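Local atomic coordinates of 3-dehydroquinate dehydratase (Clostridium difficile, PDB entry 4H3D), a protein that catalyses the cis-dehydration of 3-dehydroquinate to 3-dehydroshikimate, the third step of chorismate biosynthesis, through a covalent imine intermediate. Residues Y70-Y75 and I79-T84; E157-L162 and L189-E194; E57-I62 and T102-E107; V8-I13 and E139-I144. All coordinates share one frame; numbering follows the deposited sequence. Where two conformers were deposited one is given.

Interaction 1. Residues Y70-Y75 and I79-T84; sequences YELRSY and IPLLFT
Bends at chi2 (-36°) and chi3 (146°) carry the guanidinium group of R73 off the helix and over the start of strand 81-84, where it meets I79 and L81. R73 NH1 donates to the backbone oxygen I79 O at 2.9 Å. This bond is not straight: the N-H...O angle is 144°, and the oxygen lies out of the guanidinium plane while the nitrogen is tilted from the carbonyl plane. R73 NH2 meanwhile lies 3.5 Å from L81 CB, an oblique approach in which the two side chains run past each other in opposite directions. Deeper in, the contact is apolar, L72 CD2 facing L81 CD2 at 4.3 Å.

Bonds at all three nitrogens fix the rotation of the arginine group: NH2 forms a salt bridge with D115, which also accepts from the backbone N of L81, NE donates to the backbone oxygen of L113, and NH1 donates to that of H77 as well.

The pair forms the helix-to-strand half of the beta-alpha-beta unit strand 48-52, helix 62-76, strand 81-84 of the TIM barrel. Strand 81-84 runs parallel between strands 48-52 and 116-120, and the helix also packs on helix 31-41, through L72 on A38 and Y75 on I35.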
loop_
_atom_site.group_PDB
_atom_site.type_symbol
_atom_site.label_atom_id
_atom_site.label_comp_id
_atom_site.label_asym_id
_atom_site.label_seq_id
_atom_site.Cartn_x
_atom_site.Cartn_y
_atom_site.Cartn_z
ATOM N N TYR B 70 -11.802 19.011 -29.370
ATOM C CA TYR B 70 -12.792 20.099 -29.189
ATOM C C TYR B 70 -13.958 19.624 -28.368
ATOM O O TYR B 70 -14.348 20.268 -27.398
ATOM C CB TYR B 70 -13.450 20.582 -30.507
ATOM C CG TYR B 70 -12.594 20.970 -31.677
ATOM C CD1 TYR B 70 -11.280 21.408 -31.521
ATOM C CD2 TYR B 70 -13.173 21.016 -32.973
ATOM C CE1 TYR B 70 -10.525 21.793 -32.642
ATOM C CE2 TYR B 70 -12.451 21.405 -34.071
ATOM C CZ TYR B 70 -11.129 21.795 -33.917
ATOM O OH TYR B 70 -10.429 22.180 -35.030
ATOM N N GLU B 71 -14.557 18.520 -28.805
ATOM C CA GLU B 71 -15.708 17.962 -28.119
ATOM C C GLU B 71 -15.377 17.521 -26.707
ATOM O O GLU B 71 -16.089 17.837 -25.773
ATOM C CB GLU B 71 -16.294 16.793 -28.893
ATOM C CG GLU B 71 -16.953 17.205 -30.173
ATOM C CD GLU B 71 -17.910 16.158 -30.710
ATOM O OE1 GLU B 71 -18.444 15.366 -29.892
ATOM O OE2 GLU B 71 -18.147 16.148 -31.940
ATOM N N LEU B 72 -14.286 16.784 -26.574
ATOM C CA LEU B 72 -13.843 16.302 -25.293
ATOM C C LEU B 72 -13.693 17.476 -24.315
ATOM O O LEU B 72 -14.199 17.432 -23.191
ATOM C CB LEU B 72 -12.513 15.565 -25.474
ATOM C CG LEU B 72 -11.839 14.911 -24.274
ATOM C CD1 LEU B 72 -12.764 13.923 -23.593
ATOM C CD2 LEU B 72 -10.551 14.206 -24.756
ATOM N N ARG B 73 -13.034 18.542 -24.771
ATOM C CA ARG B 73 -12.782 19.708 -23.934
ATOM C C ARG B 73 -14.104 20.264 -23.419
ATOM O O ARG B 73 -14.225 20.604 -22.230
ATOM C CB ARG B 73 -12.111 20.825 -24.733
ATOM C CG ARG B 73 -10.899 21.410 -24.116
ATOM C CD ARG B 73 -10.922 21.528 -22.589
ATOM N NE ARG B 73 -9.559 21.311 -22.141
ATOM C CZ ARG B 73 -9.176 21.058 -20.894
ATOM N NH1 ARG B 73 -10.043 20.990 -19.888
ATOM N NH2 ARG B 73 -7.897 20.875 -20.668
ATOM N N SER B 74 -15.097 20.349 -24.312
ATOM C CA SER B 74 -16.413 20.902 -23.967
ATOM C C SER B 74 -17.120 20.102 -22.873
ATOM O O SER B 74 -17.842 20.677 -22.064
ATOM C CB SER B 74 -17.323 20.998 -25.203
ATOM O OG SER B 74 -17.806 19.725 -25.612
ATOM N N TYR B 75 -16.921 18.781 -22.858
ATOM C CA TYR B 75 -17.553 17.915 -21.838
ATOM C C TYR B 75 -16.822 17.873 -20.489
ATOM O O TYR B 75 -17.463 17.746 -19.458
ATOM C CB TYR B 75 -17.713 16.465 -22.331
ATOM C CG TYR B 75 -18.890 16.226 -23.236
ATOM C CD1 TYR B 75 -20.173 16.066 -22.713
ATOM C CD2 TYR B 75 -18.724 16.124 -24.610
ATOM C CE1 TYR B 75 -21.269 15.836 -23.549
ATOM C CE2 TYR B 75 -19.806 15.889 -25.455
ATOM C CZ TYR B 75 -21.076 15.747 -24.918
ATOM O OH TYR B 75 -22.146 15.516 -25.750
ATOM N N ILE B 79 -11.375 20.318 -16.149
ATOM C CA ILE B 79 -10.557 19.213 -15.624
ATOM C C ILE B 79 -9.230 19.198 -16.411
ATOM O O ILE B 79 -9.244 19.271 -17.638
ATOM C CB ILE B 79 -11.279 17.854 -15.774
ATOM C CG1 ILE B 79 -12.495 17.796 -14.857
ATOM C CG2 ILE B 79 -10.347 16.706 -15.411
ATOM C CD1 ILE B 79 -13.315 16.510 -14.991
ATOM N N PRO B 80 -8.081 19.142 -15.714
ATOM C CA PRO B 80 -6.829 19.091 -16.475
ATOM C C PRO B 80 -6.790 17.901 -17.444
ATOM O O PRO B 80 -7.191 16.797 -17.081
ATOM C CB PRO B 80 -5.763 18.933 -15.395
ATOM C CG PRO B 80 -6.366 19.593 -14.158
ATOM C CD PRO B 80 -7.870 19.461 -14.289
ATOM N N LEU B 81 -6.324 18.140 -18.666
ATOM C CA LEU B 81 -6.254 17.102 -19.682
ATOM C C LEU B 81 -4.814 16.849 -20.093
ATOM O O LEU B 81 -4.091 17.785 -20.504
ATOM C CB LEU B 81 -7.073 17.508 -20.915
ATOM C CG LEU B 81 -7.106 16.540 -22.092
ATOM C CD1 LEU B 81 -7.741 15.229 -21.697
ATOM C CD2 LEU B 81 -7.885 17.175 -23.269
ATOM N N LEU B 82 -4.406 15.588 -19.975
ATOM C CA LEU B 82 -3.076 15.113 -20.407
ATOM C C LEU B 82 -3.225 14.426 -21.765
ATOM O O LEU B 82 -4.071 13.551 -21.923
ATOM C CB LEU B 82 -2.526 14.107 -19.385
ATOM C CG LEU B 82 -1.327 13.221 -19.808
ATOM C CD1 LEU B 82 -0.102 14.076 -20.213
ATOM C CD2 LEU B 82 -0.979 12.214 -18.683
ATOM N N PHE B 83 -2.407 14.828 -22.737
ATOM C CA PHE B 83 -2.427 14.251 -24.086
ATOM C C PHE B 83 -1.231 13.330 -24.196
ATOM O O PHE B 83 -0.107 13.762 -23.987
ATOM C CB PHE B 83 -2.334 15.359 -25.123
ATOM C CG PHE B 83 -2.409 14.879 -26.535
ATOM C CD1 PHE B 83 -3.612 14.536 -27.088
ATOM C CD2 PHE B 83 -1.271 14.799 -27.322
ATOM C CE1 PHE B 83 -3.701 14.094 -28.419
ATOM C CE2 PHE B 83 -1.356 14.371 -28.654
ATOM C CZ PHE B 83 -2.579 14.024 -29.191
ATOM N N THR B 84 -1.478 12.054 -24.501
ATOM C CA THR B 84 -0.417 11.049 -24.581
ATOM C C THR B 84 -0.535 10.141 -25.804
ATOM O O THR B 84 -1.499 9.395 -25.931
ATOM C CB THR B 84 -0.419 10.087 -23.331
ATOM O OG1 THR B 84 -0.254 10.845 -22.115
ATOM C CG2 THR B 84 0.739 9.037 -23.438
#

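Interaction 2. Residues E157-L162 and L189-E194; sequences EIVSRL and LEATNE
The side chains of I158 and V159 meet A191 where two helices of the TIM barrel's outer layer, 155-167 and 182-199, pack side by side. The axes of the two short segments approach to 9.2 Å and cross at -43°, and V159 and A191 form the closest pair of CA atoms, 6.1 Å apart.

The small A191 side chain faces I158. With chi1 at -66°, I158 sets CG1 beside its backbone N and CG2 anti to that N, and both branches reach the alanine methyl: I158 CG2 is 3.7 Å from A191 CB, while I158 CD1, at the end of the extended other branch, is 4.0 Å from the same atom.

V159 uses one branch. A chi1 of 171° places its CG1 anti to the backbone N and its CG2 beside that N, and it is CG2 that reaches the second helix. V159 CG2 comes within 3.9 Å of A191 O, with A191 CB farther from V159 CG2 at 4.5 Å. No hydrogen bond joins the two segments, so the evidence here is for van der Waals contact.

E194 reaches toward V159, while its carboxylate finds its charge partner in K155, by a salt bridge from OE1. Towards the barrel wall, I158 and L162 touch I175 of strand 172-177; E190, on the same helix as A191, pairs with K183 of the second subunit. At the edge of the A191 contact, V159 CG2 lies 4.3 Å from E194 OE2.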
loop_
_atom_site.group_PDB
_atom_site.type_symbol
_atom_site.label_atom_id
_atom_site.label_comp_id
_atom_site.label_asym_id
_atom_site.label_seq_id
_atom_site.Cartn_x
_atom_site.Cartn_y
_atom_site.Cartn_z
ATOM N N GLU B 157 20.187 3.548 -11.671
ATOM C CA GLU B 157 19.742 3.698 -13.063
ATOM C C GLU B 157 18.432 4.473 -13.097
ATOM O O GLU B 157 18.259 5.371 -13.904
ATOM C CB GLU B 157 19.518 2.342 -13.732
ATOM C CG GLU B 157 20.750 1.483 -13.850
ATOM C CD GLU B 157 20.431 0.158 -14.503
ATOM O OE1 GLU B 157 20.141 0.155 -15.725
ATOM O OE2 GLU B 157 20.484 -0.878 -13.793
ATOM N N ILE B 158 17.504 4.109 -12.223
ATOM C CA ILE B 158 16.204 4.807 -12.152
ATOM C C ILE B 158 16.451 6.302 -11.832
ATOM O O ILE B 158 15.944 7.198 -12.535
ATOM C CB ILE B 158 15.282 4.153 -11.119
ATOM C CG1 ILE B 158 14.911 2.731 -11.570
ATOM C CG2 ILE B 158 13.989 4.975 -10.935
ATOM C CD1 ILE B 158 14.211 1.924 -10.506
ATOM N N VAL B 159 17.267 6.566 -10.813
ATOM C CA VAL B 159 17.585 7.946 -10.452
ATOM C C VAL B 159 18.266 8.684 -11.622
ATOM O O VAL B 159 17.965 9.858 -11.865
ATOM C CB VAL B 159 18.457 8.036 -9.165
ATOM C CG1 VAL B 159 18.947 9.473 -8.946
ATOM C CG2 VAL B 159 17.677 7.545 -7.944
ATOM N N SER B 160 19.148 7.997 -12.366
ATOM C CA SER B 160 19.857 8.629 -13.484
ATOM C C SER B 160 18.888 9.037 -14.603
ATOM O O SER B 160 19.039 10.106 -15.206
ATOM C CB SER B 160 21.028 7.743 -14.031
ATOM O OG SER B 160 20.570 6.609 -14.775
ATOM N N ARG B 161 17.887 8.206 -14.866
ATOM C CA ARG B 161 16.905 8.531 -15.891
ATOM C C ARG B 161 16.018 9.691 -15.454
ATOM O O ARG B 161 15.756 10.591 -16.227
ATOM C CB ARG B 161 16.067 7.318 -16.248
ATOM C CG ARG B 161 16.890 6.252 -16.894
ATOM C CD ARG B 161 16.057 5.157 -17.458
ATOM N NE ARG B 161 16.896 4.020 -17.759
ATOM C CZ ARG B 161 16.456 2.823 -18.107
ATOM N NH1 ARG B 161 15.161 2.594 -18.239
ATOM N NH2 ARG B 161 17.324 1.854 -18.339
ATOM N N LEU B 162 15.575 9.666 -14.205
ATOM C CA LEU B 162 14.734 10.755 -13.682
ATOM C C LEU B 162 15.511 12.085 -13.692
ATOM O O LEU B 162 14.951 13.135 -14.030
ATOM C CB LEU B 162 14.221 10.418 -12.277
ATOM C CG LEU B 162 13.243 9.236 -12.188
ATOM C CD1 LEU B 162 13.008 8.816 -10.720
ATOM C CD2 LEU B 162 11.923 9.569 -12.905
ATOM N N LEU B 189 10.411 1.810 -5.167
ATOM C CA LEU B 189 10.030 2.716 -4.072
ATOM C C LEU B 189 11.246 3.399 -3.434
ATOM O O LEU B 189 11.192 4.589 -3.099
ATOM C CB LEU B 189 9.199 1.977 -3.010
ATOM C CG LEU B 189 7.798 1.512 -3.448
ATOM C CD1 LEU B 189 7.103 0.786 -2.284
ATOM C CD2 LEU B 189 6.940 2.687 -3.940
ATOM N N GLU B 190 12.337 2.659 -3.269
ATOM C CA GLU B 190 13.588 3.219 -2.722
ATOM C C GLU B 190 14.172 4.319 -3.638
ATOM O O GLU B 190 14.615 5.384 -3.166
ATOM C CB GLU B 190 14.635 2.109 -2.536
ATOM C CG GLU B 190 15.942 2.608 -1.867
ATOM C CD GLU B 190 17.060 1.572 -1.882
ATOM O OE1 GLU B 190 18.071 1.784 -1.168
ATOM O OE2 GLU B 190 16.942 0.564 -2.625
ATOM N N ALA B 191 14.184 4.040 -4.936
ATOM C CA ALA B 191 14.652 4.987 -5.948
ATOM C C ALA B 191 13.774 6.226 -5.944
ATOM O O ALA B 191 14.273 7.347 -5.990
ATOM C CB ALA B 191 14.649 4.329 -7.327
ATOM N N THR B 192 12.458 6.019 -5.867
ATOM C CA THR B 192 11.501 7.119 -5.820
ATOM C C THR B 192 11.810 8.071 -4.663
ATOM O O THR B 192 11.898 9.287 -4.852
ATOM C CB THR B 192 10.053 6.596 -5.657
ATOM O OG1 THR B 192 9.704 5.755 -6.775
ATOM C CG2 THR B 192 9.059 7.738 -5.544
ATOM N N ASN B 193 12.006 7.515 -3.476
ATOM C CA ASN B 193 12.219 8.355 -2.312
ATOM C C ASN B 193 13.589 9.027 -2.309
ATOM O O ASN B 193 13.723 10.171 -1.854
ATOM C CB ASN B 193 11.979 7.585 -1.024
ATOM C CG ASN B 193 11.840 8.505 0.172
ATOM O OD1 ASN B 193 12.670 8.499 1.038
ATOM N ND2 ASN B 193 10.801 9.344 0.178
ATOM N N GLU B 194 14.598 8.333 -2.806
ATOM C CA GLU B 194 15.938 8.927 -2.915
ATOM C C GLU B 194 15.900 10.134 -3.859
ATOM O O GLU B 194 16.458 11.190 -3.556
ATOM C CB GLU B 194 16.951 7.888 -3.389
ATOM C CG GLU B 194 18.362 8.429 -3.534
ATOM C CD GLU B 194 19.400 7.322 -3.690
ATOM O OE1 GLU B 194 19.340 6.329 -2.921
ATOM O OE2 GLU B 194 20.282 7.460 -4.565
#

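Interaction 3. Residues E57-I62 and T102-E107; sequences ENVENI and TTLNKE
V59, in the loop after strand 48-52 of the TIM barrel, and I62, the first residue of helix 62-76, approach L104 and meet its two methyls from different directions. V59 crosses the leucine at about a right angle and presents CG2 to CD2, 3.9 Å from V59 CG2 to L104 CD2. I62 instead runs past L104 in the opposite direction, so that I62 CD1 comes to rest 3.7 Å from L104 CD1. Each methyl of the leucine therefore has its own partner, consistent with a settled orientation of the isobutyl fork. The reach of L104 follows from its CG lying anti to the backbone N (chi1 178°), which extends the branch beyond the side of helix 98-110 towards the loop.

Two local features shape the loop. A type I beta turn spans N58 to N61, closed by a bond from N61 N to N58 O, and N61 then takes the N-cap position. Its OD1 accepts from the backbone N of E64, and V59 O accepts from the hydroxyl of Y100, a second link to helix 98-110. L104 also packs on F83 of strand 81-84.

E107 lies crosswise to I62 and offers its aliphatic part, while its carboxylate forms a salt bridge with K66. The measure of that meeting is 4.0 Å from I62 CD1 to E107 CB.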
loop_
_atom_site.group_PDB
_atom_site.type_symbol
_atom_site.label_atom_id
_atom_site.label_comp_id
_atom_site.label_asym_id
_atom_site.label_seq_id
_atom_site.Cartn_x
_atom_site.Cartn_y
_atom_site.Cartn_z
ATOM N N GLU B 57 -8.466 5.435 -33.731
ATOM C CA GLU B 57 -8.209 4.875 -35.085
ATOM C C GLU B 57 -7.788 5.894 -36.137
ATOM O O GLU B 57 -7.028 5.559 -37.044
ATOM C CB GLU B 57 -9.401 4.041 -35.598
ATOM C CG GLU B 57 -9.618 2.775 -34.792
ATOM C CD GLU B 57 -10.652 1.840 -35.383
ATOM O OE1 GLU B 57 -10.763 0.708 -34.869
ATOM O OE2 GLU B 57 -11.346 2.224 -36.349
ATOM N N ASN B 58 -8.269 7.130 -36.029
ATOM C CA ASN B 58 -7.884 8.161 -36.998
ATOM C C ASN B 58 -6.766 9.083 -36.513
ATOM O O ASN B 58 -6.660 10.214 -36.977
ATOM C CB ASN B 58 -9.129 8.972 -37.402
ATOM C CG ASN B 58 -10.157 8.126 -38.124
ATOM O OD1 ASN B 58 -9.812 7.185 -38.830
ATOM N ND2 ASN B 58 -11.430 8.454 -37.944
ATOM N N VAL B 59 -5.897 8.576 -35.619
ATOM C CA VAL B 59 -4.823 9.390 -35.027
ATOM C C VAL B 59 -3.904 10.015 -36.074
ATOM O O VAL B 59 -3.327 11.064 -35.836
ATOM C CB VAL B 59 -3.979 8.595 -33.965
ATOM C CG1 VAL B 59 -3.249 7.427 -34.596
ATOM C CG2 VAL B 59 -2.967 9.530 -33.232
ATOM N N GLU B 60 -3.777 9.380 -37.237
ATOM C CA GLU B 60 -2.895 9.897 -38.300
ATOM C C GLU B 60 -3.456 11.117 -39.044
ATOM O O GLU B 60 -2.754 11.737 -39.842
ATOM C CB GLU B 60 -2.548 8.790 -39.287
ATOM C CG GLU B 60 -1.673 7.713 -38.686
ATOM C CD GLU B 60 -1.541 6.517 -39.596
ATOM O OE1 GLU B 60 -2.552 5.801 -39.806
ATOM O OE2 GLU B 60 -0.424 6.279 -40.073
ATOM N N ASN B 61 -4.712 11.463 -38.774
ATOM C CA ASN B 61 -5.325 12.630 -39.363
ATOM C C ASN B 61 -5.508 13.709 -38.291
ATOM O O ASN B 61 -6.407 13.624 -37.435
ATOM C CB ASN B 61 -6.636 12.263 -39.989
ATOM C CG ASN B 61 -7.164 13.346 -40.866
ATOM O OD1 ASN B 61 -7.599 14.383 -40.388
ATOM N ND2 ASN B 61 -7.117 13.120 -42.185
ATOM N N ILE B 62 -4.651 14.722 -38.350
ATOM C CA ILE B 62 -4.619 15.754 -37.326
ATOM C C ILE B 62 -5.962 16.477 -37.171
ATOM O O ILE B 62 -6.357 16.818 -36.066
ATOM C CB ILE B 62 -3.457 16.766 -37.590
ATOM C CG1 ILE B 62 -3.257 17.675 -36.388
ATOM C CG2 ILE B 62 -3.712 17.573 -38.846
ATOM C CD1 ILE B 62 -2.906 16.936 -35.150
ATOM N N THR B 102 6.251 14.137 -33.606
ATOM C CA THR B 102 6.627 15.510 -33.297
ATOM C C THR B 102 5.520 16.484 -33.708
ATOM O O THR B 102 5.087 17.302 -32.903
ATOM C CB THR B 102 7.945 15.874 -34.003
ATOM O OG1 THR B 102 8.964 14.947 -33.586
ATOM C CG2 THR B 102 8.378 17.302 -33.673
ATOM N N THR B 103 5.052 16.360 -34.939
ATOM C CA THR B 103 3.981 17.216 -35.467
ATOM C C THR B 103 2.701 17.097 -34.650
ATOM O O THR B 103 2.090 18.107 -34.296
ATOM C CB THR B 103 3.660 16.870 -36.944
ATOM O OG1 THR B 103 4.832 17.050 -37.735
ATOM C CG2 THR B 103 2.543 17.772 -37.489
ATOM N N LEU B 104 2.283 15.870 -34.363
ATOM C CA LEU B 104 1.070 15.652 -33.567
ATOM C C LEU B 104 1.150 16.387 -32.224
ATOM O O LEU B 104 0.257 17.162 -31.867
ATOM C CB LEU B 104 0.859 14.164 -33.327
ATOM C CG LEU B 104 -0.334 13.725 -32.479
ATOM C CD1 LEU B 104 -1.670 14.151 -33.108
ATOM C CD2 LEU B 104 -0.286 12.229 -32.290
ATOM N N ASN B 105 2.215 16.143 -31.468
ATOM C CA ASN B 105 2.349 16.792 -30.174
ATOM C C ASN B 105 2.441 18.318 -30.241
ATOM O O ASN B 105 1.903 19.014 -29.383
ATOM C CB ASN B 105 3.525 16.218 -29.422
ATOM C CG ASN B 105 3.199 14.898 -28.784
ATOM O OD1 ASN B 105 2.318 14.820 -27.931
ATOM N ND2 ASN B 105 3.911 13.847 -29.185
ATOM N N LYS B 106 3.135 18.832 -31.244
ATOM C CA LYS B 106 3.258 20.272 -31.398
ATOM C C LYS B 106 1.923 20.889 -31.773
ATOM O O LYS B 106 1.503 21.868 -31.187
ATOM C CB LYS B 106 4.325 20.602 -32.440
ATOM C CG LYS B 106 5.739 20.285 -31.957
ATOM C CD LYS B 106 6.800 20.699 -32.975
ATOM C CE LYS B 106 6.955 22.199 -33.094
ATOM N NZ LYS B 106 7.813 22.560 -34.279
ATOM N N GLU B 107 1.245 20.295 -32.745
ATOM C CA GLU B 107 -0.028 20.824 -33.197
ATOM C C GLU B 107 -1.070 20.801 -32.106
ATOM O O GLU B 107 -1.862 21.742 -31.979
ATOM C CB GLU B 107 -0.541 20.040 -34.409
ATOM C CG GLU B 107 0.157 20.390 -35.686
ATOM C CD GLU B 107 -0.245 21.759 -36.197
ATOM O OE1 GLU B 107 -1.445 22.121 -36.084
ATOM O OE2 GLU B 107 0.637 22.469 -36.719
#

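Interaction 4. Residues V8-I13 and E139-I144; sequences VQVKNI and EVKVII
The N-terminal beta hairpin, strands 8-10 and 13-15, meets the TIM barrel through V8, V10 and K141, the lysine being the first residue of barrel strand 141-148. For the segments 8-10 and 141-144 the N-to-C directions differ by 118°, with axes 9.1 Å apart and no hydrogen bond between them, so they are not neighbours in one sheet.

The aliphatic stem of K141 carries the contact. V10 CG1 lies 3.6 Å from K141 CG and V8 CG1 lies 3.8 Å from the same carbon, the two valines being alternate residues of their strand. A bend at chi2 (-57°) then turns the remainder of the lysine chain along the hairpin, where K141 CE comes 3.3 Å from the backbone oxygen of Q9.

A type II' turn from V10 to I13 reverses the chain to form the hairpin, with mutual backbone bonds between those two residues. At the other segment, E139 is the C-prime residue of a Schellman motif ending helix 125-137. V8 also packs on L172 and V10 on L116, which places the hairpin against the N-terminal ends of strand 141-148 and its neighbours 172-177 and 116-120, consistent with its closing the bottom of the barrel.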
loop_
_atom_site.group_PDB
_atom_site.type_symbol
_atom_site.label_atom_id
_atom_site.label_comp_id
_atom_site.label_asym_id
_atom_site.label_seq_id
_atom_site.Cartn_x
_atom_site.Cartn_y
_atom_site.Cartn_z
ATOM N N VAL B 8 3.723 21.968 -9.813
ATOM C CA VAL B 8 3.262 22.057 -11.185
ATOM C C VAL B 8 1.758 22.293 -11.168
ATOM O O VAL B 8 1.006 21.416 -10.783
ATOM C CB VAL B 8 3.603 20.804 -11.972
ATOM C CG1 VAL B 8 3.020 20.885 -13.364
ATOM C CG2 VAL B 8 5.101 20.620 -12.033
ATOM N N GLN B 9 1.338 23.497 -11.569
ATOM C CA GLN B 9 -0.078 23.855 -11.598
ATOM C C GLN B 9 -0.649 23.582 -12.984
ATOM O O GLN B 9 -0.080 24.006 -13.990
ATOM C CB GLN B 9 -0.255 25.334 -11.255
ATOM C CG GLN B 9 -1.718 25.799 -11.060
ATOM C CD GLN B 9 -2.347 25.339 -9.736
ATOM O OE1 GLN B 9 -3.576 25.325 -9.594
ATOM N NE2 GLN B 9 -1.506 24.970 -8.766
ATOM N N VAL B 10 -1.749 22.839 -13.030
ATOM C CA VAL B 10 -2.473 22.569 -14.275
ATOM C C VAL B 10 -3.934 22.883 -13.953
ATOM O O VAL B 10 -4.485 22.373 -12.967
ATOM C CB VAL B 10 -2.262 21.117 -14.802
ATOM C CG1 VAL B 10 -0.840 20.941 -15.293
ATOM C CG2 VAL B 10 -2.606 20.070 -13.741
ATOM N N LYS B 11 -4.553 23.758 -14.750
ATOM C CA LYS B 11 -5.895 24.239 -14.420
ATOM C C LYS B 11 -5.820 24.647 -12.940
ATOM O O LYS B 11 -4.860 25.326 -12.557
ATOM C CB LYS B 11 -6.985 23.206 -14.769
ATOM C CG LYS B 11 -7.841 23.561 -15.966
ATOM C CD LYS B 11 -7.082 23.787 -17.217
ATOM C CE LYS B 11 -8.017 24.227 -18.332
ATOM N NZ LYS B 11 -7.274 24.589 -19.572
ATOM N N ASN B 12 -6.771 24.199 -12.132
ATOM C CA ASN B 12 -6.825 24.548 -10.730
ATOM C C ASN B 12 -6.331 23.406 -9.816
ATOM O O ASN B 12 -6.727 23.321 -8.658
ATOM C CB ASN B 12 -8.271 24.924 -10.390
ATOM C CG ASN B 12 -8.878 25.891 -11.414
ATOM O OD1 ASN B 12 -8.312 26.949 -11.709
ATOM N ND2 ASN B 12 -10.034 25.522 -11.962
ATOM N N ILE B 13 -5.457 22.545 -10.351
ATOM C CA ILE B 13 -4.898 21.391 -9.605
ATOM C C ILE B 13 -3.394 21.661 -9.391
ATOM O O ILE B 13 -2.710 22.073 -10.321
ATOM C CB ILE B 13 -5.067 20.050 -10.395
ATOM C CG1 ILE B 13 -6.533 19.607 -10.423
ATOM C CG2 ILE B 13 -4.249 18.948 -9.782
ATOM C CD1 ILE B 13 -7.164 19.379 -9.027
ATOM N N GLU B 139 2.595 27.268 -22.717
ATOM C CA GLU B 139 2.181 27.074 -21.318
ATOM C C GLU B 139 1.569 25.676 -21.050
ATOM O O GLU B 139 0.678 25.514 -20.213
ATOM C CB GLU B 139 1.216 28.180 -20.886
ATOM C CG GLU B 139 1.715 29.573 -21.236
ATOM C CD GLU B 139 0.851 30.693 -20.659
ATOM O OE1 GLU B 139 0.060 31.275 -21.415
ATOM O OE2 GLU B 139 0.960 30.977 -19.449
ATOM N N VAL B 140 2.071 24.690 -21.774
ATOM C CA VAL B 140 1.676 23.316 -21.613
ATOM C C VAL B 140 2.751 22.630 -20.769
ATOM O O VAL B 140 3.933 22.820 -21.016
ATOM C CB VAL B 140 1.559 22.622 -22.985
ATOM C CG1 VAL B 140 1.280 21.092 -22.825
ATOM C CG2 VAL B 140 0.495 23.295 -23.806
ATOM N N LYS B 141 2.335 21.857 -19.763
ATOM C CA LYS B 141 3.268 21.124 -18.916
ATOM C C LYS B 141 3.705 19.825 -19.585
ATOM O O LYS B 141 2.960 19.208 -20.350
ATOM C CB LYS B 141 2.657 20.840 -17.541
ATOM C CG LYS B 141 2.159 22.068 -16.827
ATOM C CD LYS B 141 3.236 23.135 -16.639
ATOM C CE LYS B 141 2.657 24.328 -15.891
ATOM N NZ LYS B 141 3.602 25.466 -15.825
ATOM N N VAL B 142 4.924 19.394 -19.297
ATOM C CA VAL B 142 5.433 18.221 -19.967
ATOM C C VAL B 142 5.848 17.116 -19.018
ATOM O O VAL B 142 6.567 17.338 -18.048
ATOM C CB VAL B 142 6.626 18.569 -20.872
ATOM C CG1 VAL B 142 7.184 17.294 -21.577
ATOM C CG2 VAL B 142 6.205 19.602 -21.921
ATOM N N ILE B 143 5.335 15.933 -19.305
ATOM C CA ILE B 143 5.753 14.715 -18.653
ATOM C C ILE B 143 6.738 14.087 -19.649
ATOM O O ILE B 143 6.417 13.980 -20.828
ATOM C CB ILE B 143 4.564 13.716 -18.469
ATOM C CG1 ILE B 143 3.626 14.173 -17.360
ATOM C CG2 ILE B 143 5.077 12.318 -18.137
ATOM C CD1 ILE B 143 2.394 13.290 -17.216
ATOM N N ILE B 144 7.954 13.755 -19.207
ATOM C CA ILE B 144 8.865 12.988 -20.057
ATOM C C ILE B 144 8.826 11.603 -19.428
ATOM O O ILE B 144 9.063 11.455 -18.242
ATOM C CB ILE B 144 10.279 13.554 -20.109
ATOM C CG1 ILE B 144 10.254 14.965 -20.701
ATOM C CG2 ILE B 144 11.198 12.613 -20.916
ATOM C CD1 ILE B 144 11.652 15.646 -20.862
#

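Interaction 4 joins the N-terminal hairpin to barrel strand 141-148, closing a loop of chain within which interactions 1 and 3 lie, interaction 1 nested inside 3; interaction 2 follows later. Interactions 1 and 3 have centres about 15 Å apart and touch where F83 packs on N105. Interactions 1 and 4, with centres about 13 Å apart, reach the same parallel sheet and meet where P80 packs on V10, K11 and I13. Interaction 2 lies on the opposite side of the chain's centre from interaction 1, their centres about 31 Å apart. Together they sample the wall, outer helices and hairpin of the barrel that carries the Schiff-base lysine.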